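Local coordinates for methyltransferase-like protein (Saccharopolyspora spinosa, PDB 4PNE) that catalyses a [4+2] cycloaddition in spinosyn biosynthesis, on a fold like that of S-adenosylmethionine-dependent methyltransferases, at residues 47-55 and 254-262; 234-244 and 291-301. One frame throughout, in Å; residues are numbered along the deposited sequence.

How the contacts relate
Both contacts belong to a Rossmann-like methyltransferase fold, but they lie on opposite sides of the chain's centre. Their centres are about 31 Å apart, and their nearest atoms about 12 Å. Contact 1 joins two helices, 36-54 and 250-260. Contact 2 joins the last two strands of the mixed sheet, 236-242 and 290-298. The segments alternate along the chain: 47-55, 234-244, 254-262, 291-301. Helix 250-260 thus belongs to the helical connection between the strands of contact 2. This connection leaves the sheet, meets the N-terminal helix, and returns as strand 290-298. The side chains of Leu50 and Tyr292 each lie about 7 Å from bound S-adenosyl-L-homocysteine, so the contacts approach the ligand from different parts of the fold.

Contact 1 of 2, residues 47-55 and 254-262; sequences TPLLNSVAG and FAEELAAHQ
Phe254 opens a helix-helix contact. Residues 47-54 of helix 36-54 and 254-260 of helix 250-260 cross at 103°, their axes 9.4 Å apart. The Phe254 ring takes Val53 CG1 on CE1 at 3.9 Å and Leu50 CD2 on CZ at 4.1 Å; both methyls approach obliquely. The same ring meets Trp73 edge-to-face. Leu50 also touches Ile60, which binds S-adenosyl-L-homocysteine, so this end of the contact adjoins that site. One turn on, Glu257 CB rests against Val53 CG1. The glutamate chain bends at CG (chi2 -62°), and water 1 donates to both Glu257 OE1 and Val53 O. Leu258 sends CD1 to Val53 CG2, 3.8 Å away, and more loosely to Leu49 CD1. Val53 buries more surface here than any other residue: CG1 meets Phe254 and Glu257, CG2 meets Leu258 and the His261 ring. His261 follows the helix and turns its ring back over helix 36-54. Ser52 OG touches His261 CD2 at 3.5 Å. Val53 CA sits over one ring face in a CH-pi contact, 3.9 Å from the centroid. The ring is held by His261 ND1, which donates in the ring plane to Glu257 O at 2.9 Å and 160°.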
ATOM      1  N   THR A  47       1.165  -3.451 -14.224  1.00 21.19           N
ATOM      2  CA  THR A  47       2.085  -4.374 -13.564  1.00 20.29           C
ATOM      3  C   THR A  47       3.343  -4.729 -14.338  1.00 16.16           C
ATOM      4  O   THR A  47       4.444  -4.654 -13.762  1.00 19.59           O
ATOM      5  CB  THR A  47       1.353  -5.688 -13.224  1.00 24.92           C
ATOM      6  OG1 THR A  47       0.551  -5.458 -12.079  1.00 22.31           O
ATOM      7  CG2 THR A  47       2.330  -6.810 -12.900  1.00 24.13           C
ATOM      8  N   PRO A  48       3.211  -5.123 -15.619  1.00 18.73           N
ATOM      9  CA  PRO A  48       4.425  -5.461 -16.372  1.00 20.98           C
ATOM     10  C   PRO A  48       5.414  -4.275 -16.454  1.00 15.31           C
ATOM     11  O   PRO A  48       6.616  -4.486 -16.431  1.00 18.34           O
ATOM     12  CB  PRO A  48       3.893  -5.827 -17.763  1.00 24.98           C
ATOM     13  CG  PRO A  48       2.466  -6.115 -17.578  1.00 23.61           C
ATOM     14  CD  PRO A  48       2.000  -5.273 -16.434  1.00 18.71           C
ATOM     15  N   LEU A  49       4.902  -3.051 -16.520  1.00 16.89           N
ATOM     16  CA  LEU A  49       5.754  -1.865 -16.569  1.00 16.62           C
ATOM     17  C   LEU A  49       6.466  -1.690 -15.236  1.00 14.85           C
ATOM     18  O   LEU A  49       7.679  -1.480 -15.212  1.00 14.77           O
ATOM     19  CB  LEU A  49       4.933  -0.599 -16.908  1.00 14.65           C
ATOM     20  CG  LEU A  49       5.714   0.718 -16.917  1.00 14.48           C
ATOM     21  CD1 LEU A  49       7.014   0.666 -17.707  1.00 26.02           C
ATOM     22  CD2 LEU A  49       4.834   1.861 -17.428  1.00 21.65           C
ATOM     23  N   LEU A  50       5.734  -1.806 -14.133  1.00 14.27           N
ATOM     24  CA  LEU A  50       6.362  -1.677 -12.811  1.00 12.09           C
ATOM     25  C   LEU A  50       7.419  -2.721 -12.598  1.00 13.69           C
ATOM     26  O   LEU A  50       8.497  -2.430 -12.079  1.00 14.05           O
ATOM     27  CB  LEU A  50       5.346  -1.781 -11.673  1.00 14.65           C
ATOM     28  CG  LEU A  50       4.228  -0.757 -11.637  1.00 16.56           C
ATOM     29  CD1 LEU A  50       3.360  -0.963 -10.410  1.00 18.22           C
ATOM     30  CD2 LEU A  50       4.808   0.636 -11.614  1.00 13.96           C
ATOM     31  N   ASN A  51       7.116  -3.954 -12.985  1.00 14.48           N
ATOM     32  CA  ASN A  51       8.104  -5.016 -12.861  1.00 15.03           C
ATOM     33  C   ASN A  51       9.350  -4.738 -13.688  1.00 14.91           C
ATOM     34  O   ASN A  51      10.461  -4.947 -13.229  1.00 15.16           O
ATOM     35  CB  ASN A  51       7.473  -6.337 -13.258  1.00 15.39           C
ATOM     36  CG  ASN A  51       6.440  -6.819 -12.241  1.00 18.55           C
ATOM     37  OD1 ASN A  51       6.194  -6.175 -11.210  1.00 19.77           O
ATOM     38  ND2 ASN A  51       5.846  -7.971 -12.526  1.00 24.65           N
ATOM     39  N   SER A  52       9.155  -4.240 -14.898  1.00 15.56           N
ATOM     40  CA  SER A  52      10.270  -3.889 -15.753  1.00 16.26           C
ATOM     41  C   SER A  52      11.130  -2.807 -15.128  1.00 16.45           C
ATOM     42  O   SER A  52      12.354  -2.909 -15.115  1.00 17.36           O
ATOM     43  CB  SER A  52       9.776  -3.441 -17.120  1.00 20.68           C
ATOM     44  OG  SER A  52      10.872  -3.156 -17.960  1.00 24.22           O
ATOM     45  N   VAL A  53      10.491  -1.743 -14.650  1.00 16.35           N
ATOM     46  CA  VAL A  53      11.235  -0.656 -14.003  1.00 13.91           C
ATOM     47  C   VAL A  53      12.024  -1.160 -12.772  1.00 17.53           C
ATOM     48  O   VAL A  53      13.186  -0.804 -12.560  1.00 18.32           O
ATOM     49  CB  VAL A  53      10.273   0.488 -13.627  1.00 13.67           C
ATOM     50  CG1 VAL A  53      10.974   1.566 -12.854  1.00 15.24           C
ATOM     51  CG2 VAL A  53       9.626   1.095 -14.858  1.00 15.82           C
ATOM     52  N   ALA A  54      11.400  -2.040 -11.997  1.00 14.25           N
ATOM     53  CA  ALA A  54      11.944  -2.513 -10.733  1.00 16.59           C
ATOM     54  C   ALA A  54      12.986  -3.618 -10.854  1.00 17.54           C
ATOM     55  O   ALA A  54      13.751  -3.864  -9.915  1.00 22.21           O
ATOM     56  CB  ALA A  54      10.803  -2.989  -9.869  1.00 14.40           C
ATOM     57  N   GLY A  55      13.005  -4.297 -11.999  1.00 15.83           N
ATOM     58  CA  GLY A  55      13.809  -5.487 -12.190  1.00 16.53           C
ATOM     59  C   GLY A  55      13.205  -6.776 -11.675  1.00 23.01           C
ATOM     60  O   GLY A  55      13.948  -7.708 -11.382  1.00 23.29           O
ATOM     61  N   PHE A 254      12.169   7.469  -8.401  1.00 12.48           N
ATOM     62  CA  PHE A 254      11.373   6.548  -9.203  1.00 13.68           C
ATOM     63  C   PHE A 254      11.131   7.111 -10.605  1.00 10.73           C
ATOM     64  O   PHE A 254      11.204   6.359 -11.576  1.00 11.95           O
ATOM     65  CB  PHE A 254      10.042   6.234  -8.519  1.00 11.99           C
ATOM     66  CG  PHE A 254       9.203   5.258  -9.284  1.00 12.26           C
ATOM     67  CD1 PHE A 254       9.486   3.922  -9.221  1.00 14.76           C
ATOM     68  CD2 PHE A 254       8.160   5.693 -10.086  1.00 13.25           C
ATOM     69  CE1 PHE A 254       8.755   3.003  -9.962  1.00 13.61           C
ATOM     70  CE2 PHE A 254       7.414   4.782 -10.829  1.00 18.49           C
ATOM     71  CZ  PHE A 254       7.706   3.453 -10.758  1.00 13.11           C
ATOM     72  N   ALA A 255      10.909   8.418 -10.727  1.00 11.76           N
ATOM     73  CA  ALA A 255      10.687   9.052 -12.025  1.00 14.36           C
ATOM     74  C   ALA A 255      11.897   8.875 -12.920  1.00 13.67           C
ATOM     75  O   ALA A 255      11.760   8.598 -14.109  1.00 13.38           O
ATOM     76  CB  ALA A 255      10.367  10.533 -11.868  1.00 12.77           C
ATOM     77  N   GLU A 256      13.084   9.057 -12.356  1.00 13.92           N
ATOM     78  CA  GLU A 256      14.287   8.844 -13.133  1.00 18.34           C
ATOM     79  C   GLU A 256      14.371   7.386 -13.621  1.00 14.13           C
ATOM     80  O   GLU A 256      14.670   7.128 -14.796  1.00 14.72           O
ATOM     81  CB  GLU A 256      15.514   9.230 -12.319  1.00 20.56           C
ATOM     82  CG  GLU A 256      16.792   8.782 -12.969  1.00 26.70           C
ATOM     83  CD  GLU A 256      18.012   9.461 -12.409  1.00 26.35           C
ATOM     84  OE1 GLU A 256      17.887  10.253 -11.445  1.00 27.04           O
ATOM     85  OE2 GLU A 256      19.104   9.175 -12.930  1.00 33.55           O
ATOM     86  N   GLU A 257      14.063   6.427 -12.744  1.00 12.34           N
ATOM     87  CA  GLU A 257      14.054   5.009 -13.140  1.00 14.45           C
ATOM     88  C   GLU A 257      13.062   4.710 -14.258  1.00 17.23           C
ATOM     89  O   GLU A 257      13.342   3.927 -15.180  1.00 19.00           O
ATOM     90  CB  GLU A 257      13.724   4.120 -11.930  1.00 19.57           C
ATOM     91  CG  GLU A 257      14.714   4.227 -10.819  1.00 20.13           C
ATOM     92  CD  GLU A 257      16.094   3.781 -11.243  1.00 25.96           C
ATOM     93  OE1 GLU A 257      16.224   2.606 -11.669  1.00 26.13           O
ATOM     94  OE2 GLU A 257      17.031   4.612 -11.177  1.00 24.38           O
ATOM     95  N   LEU A 258      11.881   5.296 -14.139  1.00 12.60           N
ATOM     96  CA  LEU A 258      10.790   5.139 -15.073  1.00 15.51           C
ATOM     97  C   LEU A 258      11.187   5.704 -16.405  1.00 14.26           C
ATOM     98  O   LEU A 258      10.987   5.062 -17.437  1.00 16.12           O
ATOM     99  CB  LEU A 258       9.538   5.819 -14.540  1.00 15.70           C
ATOM    100  CG  LEU A 258       8.284   5.784 -15.431  1.00 16.89           C
ATOM    101  CD1 LEU A 258       7.876   4.353 -15.821  1.00 20.25           C
ATOM    102  CD2 LEU A 258       7.114   6.477 -14.751  1.00 18.91           C
ATOM    103  N   ALA A 259      11.834   6.860 -16.387  1.00 13.23           N
ATOM    104  CA  ALA A 259      12.206   7.548 -17.633  1.00 16.82           C
ATOM    105  C   ALA A 259      13.126   6.702 -18.469  1.00 24.56           C
ATOM    106  O   ALA A 259      13.044   6.718 -19.681  1.00 25.29           O
ATOM    107  CB  ALA A 259      12.853   8.842 -17.323  1.00 18.15           C
ATOM    108  N   ALA A 260      14.024   5.966 -17.844  1.00 16.99           N
ATOM    109  CA  ALA A 260      14.843   5.058 -18.632  1.00 25.04           C
ATOM    110  C   ALA A 260      13.961   4.063 -19.430  1.00 31.96           C
ATOM    111  O   ALA A 260      14.239   3.787 -20.595  1.00 37.94           O
ATOM    112  CB  ALA A 260      15.816   4.323 -17.741  1.00 30.34           C
ATOM    113  N   HIS A 261      12.893   3.543 -18.818  1.00 27.82           N
ATOM    114  CA  HIS A 261      12.015   2.545 -19.468  1.00 24.61           C
ATOM    115  C   HIS A 261      10.817   3.131 -20.204  1.00 26.45           C
ATOM    116  O   HIS A 261       9.787   2.471 -20.318  1.00 35.12           O
ATOM    117  CB  HIS A 261      11.479   1.544 -18.431  1.00 26.94           C
ATOM    118  CG  HIS A 261      12.549   0.813 -17.686  1.00 28.48           C
ATOM    119  ND1 HIS A 261      13.221   1.352 -16.613  1.00 24.50           N
ATOM    120  CD2 HIS A 261      13.072  -0.423 -17.875  1.00 29.51           C
ATOM    121  CE1 HIS A 261      14.116   0.484 -16.173  1.00 30.60           C
ATOM    122  NE2 HIS A 261      14.047  -0.601 -16.925  1.00 34.64           N
ATOM    123  N   GLN A 262      10.950   4.344 -20.726  1.00 29.45           N
ATOM    124  CA  GLN A 262       9.778   5.091 -21.134  1.00 22.55           C
ATOM    125  C   GLN A 262       9.475   4.935 -22.617  1.00 34.62           C
ATOM    126  O   GLN A 262       8.368   5.233 -23.081  1.00 32.09           O
ATOM    127  CB  GLN A 262       9.967   6.561 -20.748  1.00 34.11           C
ATOM    128  CG  GLN A 262      10.772   7.428 -21.710  1.00 34.49           C
ATOM    129  CD  GLN A 262      10.725   8.907 -21.318  1.00 41.54           C
ATOM    130  OE1 GLN A 262      10.284   9.258 -20.215  1.00 43.45           O
ATOM    131  NE2 GLN A 262      11.177   9.773 -22.216  1.00 40.44           N
TER
HETATM  132  O   HOH W   1      14.277   0.755 -10.656  1.00 21.96           O

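Contact 2 of 2, residues 234-244 and 291-301; sequences GFEILDWEDVS and GYAILTARKPV
Glu236 and Arg298 start an antiparallel pairing of strands 236-242 and 290-298, with backbone bonds running on to Val243-Tyr292. A classic beta bulge interrupts the register: Leu238 N and Asp239 N both donate to Thr296 O, from the same face of its carbonyl plane. At the far end Tyr292 N donates to a side chain, Ser244 OG, at 2.9 Å. Ser244 N donates to Asp242 OD1, an Asx turn, and Ser244 OG donates to the same oxygen.

Arg298 and Glu236 also form a salt bridge. Arg298 NE (2.8 Å) and NH2 (3.1 Å) both reach Glu236 OE1 in the guanidinium plane, with the carboxylate turned 86° to it. NE comes from above the carboxylate plane; NH2 uses the syn lone pair of OE1. Leu238 CD2 lies over one guanidinium face.

Leu295 CD2 presses on Trp240 CD1 at 3.3 Å, a tight contact. Trp240 CG stands anti to the backbone nitrogen (chi1 167°), which lays the indole alongside Leu295.

Strand 236-242 forms one edge of the sheet within this chain, and strand 290-298 bonds onward to strand 191-200. Trp240 packs on helix 223-233. On the other face, Ile294 and Thr296 meet helix 73-88, whose Arg87 bridges to Glu241.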
ATOM      1  N   GLY A 234     -14.051   3.179  14.793  1.00 19.06           N
ATOM      2  CA  GLY A 234     -13.922   2.447  16.045  1.00 19.87           C
ATOM      3  C   GLY A 234     -12.491   2.077  16.426  1.00 20.69           C
ATOM      4  O   GLY A 234     -12.255   1.461  17.465  1.00 18.24           O
ATOM      5  N   PHE A 235     -11.511   2.445  15.600  1.00 12.24           N
ATOM      6  CA  PHE A 235     -10.137   2.152  15.971  1.00 13.78           C
ATOM      7  C   PHE A 235      -9.643   3.074  17.083  1.00 19.23           C
ATOM      8  O   PHE A 235     -10.039   4.246  17.129  1.00 20.60           O
ATOM      9  CB  PHE A 235      -9.220   2.305  14.776  1.00 15.02           C
ATOM     10  CG  PHE A 235      -9.251   1.139  13.841  1.00 14.63           C
ATOM     11  CD1 PHE A 235      -8.460   0.032  14.075  1.00 12.57           C
ATOM     12  CD2 PHE A 235     -10.036   1.165  12.706  1.00 13.84           C
ATOM     13  CE1 PHE A 235      -8.478  -1.033  13.208  1.00 16.01           C
ATOM     14  CE2 PHE A 235     -10.042   0.087  11.834  1.00 14.86           C
ATOM     15  CZ  PHE A 235      -9.265  -0.992  12.085  1.00 14.91           C
ATOM     16  N   GLU A 236      -8.798   2.541  17.961  1.00 18.48           N
ATOM     17  CA  GLU A 236      -7.908   3.351  18.806  1.00 17.40           C
ATOM     18  C   GLU A 236      -6.632   3.685  18.040  1.00 16.32           C
ATOM     19  O   GLU A 236      -5.976   2.797  17.513  1.00 19.06           O
ATOM     20  CB  GLU A 236      -7.491   2.613  20.079  1.00 18.88           C
ATOM     21  CG  GLU A 236      -8.582   2.052  20.909  1.00 34.50           C
ATOM     22  CD  GLU A 236      -8.021   1.218  22.049  1.00 33.96           C
ATOM     23  OE1 GLU A 236      -6.776   1.227  22.239  1.00 36.73           O
ATOM     24  OE2 GLU A 236      -8.814   0.545  22.733  1.00 35.12           O
ATOM     25  N   ILE A 237      -6.250   4.945  18.000  1.00 16.03           N
ATOM     26  CA  ILE A 237      -5.002   5.302  17.377  1.00 14.50           C
ATOM     27  C   ILE A 237      -3.878   5.100  18.363  1.00 18.41           C
ATOM     28  O   ILE A 237      -3.899   5.663  19.481  1.00 18.94           O
ATOM     29  CB  ILE A 237      -5.010   6.761  16.889  1.00 15.89           C
ATOM     30  CG1 ILE A 237      -6.242   7.043  16.021  1.00 17.86           C
ATOM     31  CG2 ILE A 237      -3.732   7.069  16.157  1.00 19.01           C
ATOM     32  CD1 ILE A 237      -6.344   6.171  14.789  1.00 17.31           C
ATOM     33  N   LEU A 238      -2.920   4.269  17.987  1.00 15.41           N
ATOM     34  CA  LEU A 238      -1.762   4.013  18.824  1.00 15.16           C
ATOM     35  C   LEU A 238      -0.654   5.007  18.504  1.00 17.09           C
ATOM     36  O   LEU A 238       0.034   5.505  19.414  1.00 18.27           O
ATOM     37  CB  LEU A 238      -1.257   2.589  18.649  1.00 16.10           C
ATOM     38  CG  LEU A 238      -2.216   1.474  19.079  1.00 16.18           C
ATOM     39  CD1 LEU A 238      -1.712   0.129  18.604  1.00 19.94           C
ATOM     40  CD2 LEU A 238      -2.452   1.488  20.584  1.00 20.10           C
ATOM     41  N   ASP A 239      -0.510   5.351  17.227  1.00 17.76           N
ATOM     42  CA  ASP A 239       0.610   6.188  16.821  1.00 16.87           C
ATOM     43  C   ASP A 239       0.392   6.750  15.432  1.00 16.93           C
ATOM     44  O   ASP A 239      -0.161   6.092  14.565  1.00 15.42           O
ATOM     45  CB  ASP A 239       1.893   5.357  16.856  1.00 20.92           C
ATOM     46  CG  ASP A 239       3.149   6.198  16.919  1.00 31.28           C
ATOM     47  OD1 ASP A 239       3.094   7.317  17.470  1.00 30.09           O
ATOM     48  OD2 ASP A 239       4.198   5.725  16.433  1.00 40.33           O
ATOM     49  N   TRP A 240       0.850   7.970  15.232  1.00 14.38           N
ATOM     50  CA  TRP A 240       1.012   8.580  13.919  1.00 11.82           C
ATOM     51  C   TRP A 240       2.432   9.108  13.856  1.00 13.43           C
ATOM     52  O   TRP A 240       2.892   9.783  14.780  1.00 13.91           O
ATOM     53  CB  TRP A 240       0.017   9.723  13.711  1.00 11.69           C
ATOM     54  CG  TRP A 240       0.212  10.694  12.513  1.00 14.75           C
ATOM     55  CD1 TRP A 240       0.866  10.457  11.338  1.00 16.14           C
ATOM     56  CD2 TRP A 240      -0.272  12.040  12.425  1.00 13.35           C
ATOM     57  NE1 TRP A 240       0.810  11.571  10.524  1.00 17.53           N
ATOM     58  CE2 TRP A 240       0.119  12.558  11.175  1.00 16.17           C
ATOM     59  CE3 TRP A 240      -1.011  12.855  13.284  1.00 19.12           C
ATOM     60  CZ2 TRP A 240      -0.208  13.865  10.763  1.00 18.23           C
ATOM     61  CZ3 TRP A 240      -1.338  14.147  12.869  1.00 19.70           C
ATOM     62  CH2 TRP A 240      -0.925  14.638  11.623  1.00 18.52           C
ATOM     63  N   GLU A 241       3.134   8.802  12.777  1.00 12.35           N
ATOM     64  CA  GLU A 241       4.439   9.370  12.522  1.00 14.88           C
ATOM     65  C   GLU A 241       4.350  10.014  11.177  1.00 13.47           C
ATOM     66  O   GLU A 241       3.982   9.350  10.205  1.00 11.39           O
ATOM     67  CB  GLU A 241       5.516   8.311  12.504  1.00 13.70           C
ATOM     68  CG  GLU A 241       5.499   7.330  13.664  1.00 21.78           C
ATOM     69  CD  GLU A 241       6.236   6.046  13.304  1.00 39.06           C
ATOM     70  OE1 GLU A 241       7.475   6.125  13.118  1.00 46.26           O
ATOM     71  OE2 GLU A 241       5.578   4.980  13.150  1.00 32.37           O
ATOM     72  N   ASP A 242       4.661  11.288  11.122  1.00 12.77           N
ATOM     73  CA  ASP A 242       4.798  11.988   9.850  1.00 12.82           C
ATOM     74  C   ASP A 242       6.220  11.782   9.393  1.00 11.02           C
ATOM     75  O   ASP A 242       7.162  12.266  10.005  1.00 12.51           O
ATOM     76  CB  ASP A 242       4.446  13.478   9.997  1.00 11.97           C
ATOM     77  CG  ASP A 242       4.672  14.257   8.735  1.00 12.74           C
ATOM     78  OD1 ASP A 242       5.194  13.710   7.740  1.00 12.00           O
ATOM     79  OD2 ASP A 242       4.285  15.424   8.706  1.00 14.80           O
ATOM     80  N   VAL A 243       6.394  11.044   8.290  1.00 12.42           N
ATOM     81  CA  VAL A 243       7.735  10.676   7.840  1.00 11.98           C
ATOM     82  C   VAL A 243       7.995  11.282   6.440  1.00 14.11           C
ATOM     83  O   VAL A 243       8.758  10.763   5.653  1.00 13.06           O
ATOM     84  CB  VAL A 243       7.936   9.134   7.835  1.00 13.36           C
ATOM     85  CG1 VAL A 243       7.734   8.546   9.255  1.00 13.98           C
ATOM     86  CG2 VAL A 243       6.981   8.398   6.855  1.00 12.92           C
ATOM     87  N   SER A 244       7.312  12.369   6.145  1.00 12.85           N
ATOM     88  CA  SER A 244       7.476  13.032   4.860  1.00 12.75           C
ATOM     89  C   SER A 244       8.942  13.365   4.560  1.00 10.39           C
ATOM     90  O   SER A 244       9.364  13.293   3.405  1.00 11.53           O
ATOM     91  CB  SER A 244       6.674  14.320   4.814  1.00 10.86           C
ATOM     92  OG  SER A 244       5.342  14.085   5.156  1.00 14.49           O
ATOM     93  N   GLY A 291       3.257  14.463   1.281  1.00 12.74           N
ATOM     94  CA  GLY A 291       4.020  13.958   2.412  1.00 12.83           C
ATOM     95  C   GLY A 291       3.662  12.505   2.599  1.00 12.86           C
ATOM     96  O   GLY A 291       3.108  11.865   1.693  1.00 11.88           O
ATOM     97  N   TYR A 292       3.964  11.981   3.776  1.00 10.92           N
ATOM     98  CA  TYR A 292       3.775  10.547   4.011  1.00 11.61           C
ATOM     99  C   TYR A 292       3.490  10.265   5.481  1.00 10.62           C
ATOM    100  O   TYR A 292       4.077  10.883   6.368  1.00 12.05           O
ATOM    101  CB  TYR A 292       5.013   9.782   3.552  1.00 12.26           C
ATOM    102  CG  TYR A 292       4.724   8.355   3.177  1.00 11.96           C
ATOM    103  CD1 TYR A 292       4.267   8.042   1.912  1.00 12.59           C
ATOM    104  CD2 TYR A 292       4.866   7.316   4.097  1.00 13.52           C
ATOM    105  CE1 TYR A 292       3.983   6.748   1.553  1.00 11.76           C
ATOM    106  CE2 TYR A 292       4.579   6.015   3.750  1.00 11.97           C
ATOM    107  CZ  TYR A 292       4.139   5.727   2.479  1.00 11.15           C
ATOM    108  OH  TYR A 292       3.847   4.429   2.122  1.00 10.85           O
ATOM    109  N   ALA A 293       2.600   9.299   5.738  1.00  9.69           N
ATOM    110  CA  ALA A 293       2.168   8.950   7.104  1.00 11.52           C
ATOM    111  C   ALA A 293       2.293   7.464   7.369  1.00 10.54           C
ATOM    112  O   ALA A 293       1.997   6.652   6.488  1.00 10.34           O
ATOM    113  CB  ALA A 293       0.708   9.405   7.326  1.00 11.47           C
ATOM    114  N   ILE A 294       2.804   7.112   8.550  1.00 10.55           N
ATOM    115  CA  ILE A 294       2.701   5.777   9.086  1.00  9.08           C
ATOM    116  C   ILE A 294       1.780   5.830  10.296  1.00 12.94           C
ATOM    117  O   ILE A 294       2.034   6.597  11.234  1.00 12.86           O
ATOM    118  CB  ILE A 294       4.077   5.187   9.500  1.00 11.29           C
ATOM    119  CG1 ILE A 294       5.069   5.256   8.333  1.00 12.75           C
ATOM    120  CG2 ILE A 294       3.911   3.757   9.994  1.00 17.25           C
ATOM    121  CD1 ILE A 294       6.502   4.861   8.762  1.00 14.22           C
ATOM    122  N   LEU A 295       0.659   5.116  10.234  1.00 11.61           N
ATOM    123  CA  LEU A 295      -0.331   5.063  11.312  1.00 10.34           C
ATOM    124  C   LEU A 295      -0.443   3.647  11.887  1.00 14.10           C
ATOM    125  O   LEU A 295      -0.484   2.664  11.142  1.00 12.84           O
ATOM    126  CB  LEU A 295      -1.700   5.510  10.790  1.00 12.69           C
ATOM    127  CG  LEU A 295      -1.729   6.748   9.867  1.00 19.10           C
ATOM    128  CD1 LEU A 295      -3.135   7.023   9.331  1.00 22.57           C
ATOM    129  CD2 LEU A 295      -1.151   7.980  10.575  1.00 20.64           C
ATOM    130  N   THR A 296      -0.516   3.534  13.210  1.00 12.85           N
ATOM    131  CA  THR A 296      -0.796   2.274  13.893  1.00 10.58           C
ATOM    132  C   THR A 296      -2.069   2.480  14.691  1.00 19.57           C
ATOM    133  O   THR A 296      -2.235   3.470  15.412  1.00 13.59           O
ATOM    134  CB  THR A 296       0.368   1.839  14.797  1.00 18.57           C
ATOM    135  OG1 THR A 296       1.593   1.923  14.055  1.00 23.26           O
ATOM    136  CG2 THR A 296       0.167   0.414  15.311  1.00 20.42           C
ATOM    137  N   ALA A 297      -2.997   1.554  14.524  1.00 13.99           N
ATOM    138  CA  ALA A 297      -4.285   1.621  15.156  1.00 13.82           C
ATOM    139  C   ALA A 297      -4.646   0.247  15.625  1.00 13.94           C
ATOM    140  O   ALA A 297      -4.030  -0.733  15.190  1.00 13.94           O
ATOM    141  CB  ALA A 297      -5.317   2.133  14.204  1.00 16.55           C
ATOM    142  N   ARG A 298      -5.583   0.144  16.569  1.00 15.48           N
ATOM    143  CA  ARG A 298      -6.007  -1.191  16.998  1.00 15.73           C
ATOM    144  C   ARG A 298      -7.503  -1.259  17.301  1.00 13.04           C
ATOM    145  O   ARG A 298      -8.151  -0.255  17.618  1.00 13.90           O
ATOM    146  CB  ARG A 298      -5.214  -1.643  18.198  1.00 22.14           C
ATOM    147  CG  ARG A 298      -5.732  -1.143  19.473  1.00 22.90           C
ATOM    148  CD  ARG A 298      -5.148  -1.921  20.612  1.00 20.45           C
ATOM    149  NE  ARG A 298      -5.228  -1.069  21.773  1.00 27.31           N
ATOM    150  CZ  ARG A 298      -4.726  -1.369  22.954  1.00 26.51           C
ATOM    151  NH1 ARG A 298      -4.109  -2.532  23.147  1.00 26.85           N
ATOM    152  NH2 ARG A 298      -4.858  -0.493  23.929  1.00 23.89           N
ATOM    153  N   LYS A 299      -8.037  -2.454  17.170  1.00 15.49           N
ATOM    154  CA  LYS A 299      -9.384  -2.758  17.566  1.00 15.53           C
ATOM    155  C   LYS A 299      -9.370  -2.782  19.093  1.00 15.22           C
ATOM    156  O   LYS A 299      -8.490  -3.397  19.689  1.00 16.88           O
ATOM    157  CB  LYS A 299      -9.824  -4.094  17.004  1.00 14.12           C
ATOM    158  CG  LYS A 299     -11.327  -4.405  17.199  1.00 13.39           C
ATOM    159  CD  LYS A 299     -11.723  -5.672  16.537  1.00 13.66           C
ATOM    160  CE  LYS A 299     -13.228  -5.884  16.561  1.00 13.13           C
ATOM    161  NZ  LYS A 299     -13.608  -6.952  15.648  1.00 15.79           N
ATOM    162  N   PRO A 300     -10.312  -2.069  19.722  1.00 16.18           N
ATOM    163  CA  PRO A 300     -10.370  -2.069  21.188  1.00 21.80           C
ATOM    164  C   PRO A 300     -10.410  -3.494  21.738  1.00 20.99           C
ATOM    165  O   PRO A 300     -10.984  -4.404  21.109  1.00 16.68           O
ATOM    166  CB  PRO A 300     -11.657  -1.296  21.476  1.00 19.16           C
ATOM    167  CG  PRO A 300     -11.820  -0.378  20.334  1.00 21.47           C
ATOM    168  CD  PRO A 300     -11.331  -1.180  19.136  1.00 18.50           C
ATOM    169  N   VAL A 301      -9.731  -3.713  22.863  1.00 19.18           N
ATOM    170  CA  VAL A 301      -9.712  -5.036  23.475  1.00 24.51           C
ATOM    171  C   VAL A 301     -11.101  -5.389  23.985  1.00 28.00           C
ATOM    172  O   VAL A 301     -11.931  -4.506  24.256  1.00 31.28           O
ATOM    173  CB  VAL A 301      -8.683  -5.138  24.636  1.00 25.79           C
ATOM    174  CG1 VAL A 301      -7.272  -4.734  24.177  1.00 27.58           C
ATOM    175  CG2 VAL A 301      -9.129  -4.315  25.828  1.00 31.53           C
TER
HETATM  176  O   HOH W   2      -8.651  -1.392  24.255  1.00 22.35           O
HETATM  177  O   HOH W   3       1.965  12.289   7.827  1.00 16.00           O
HETATM  178  O   HOH W   4       2.817   4.645  13.393  1.00 17.86           O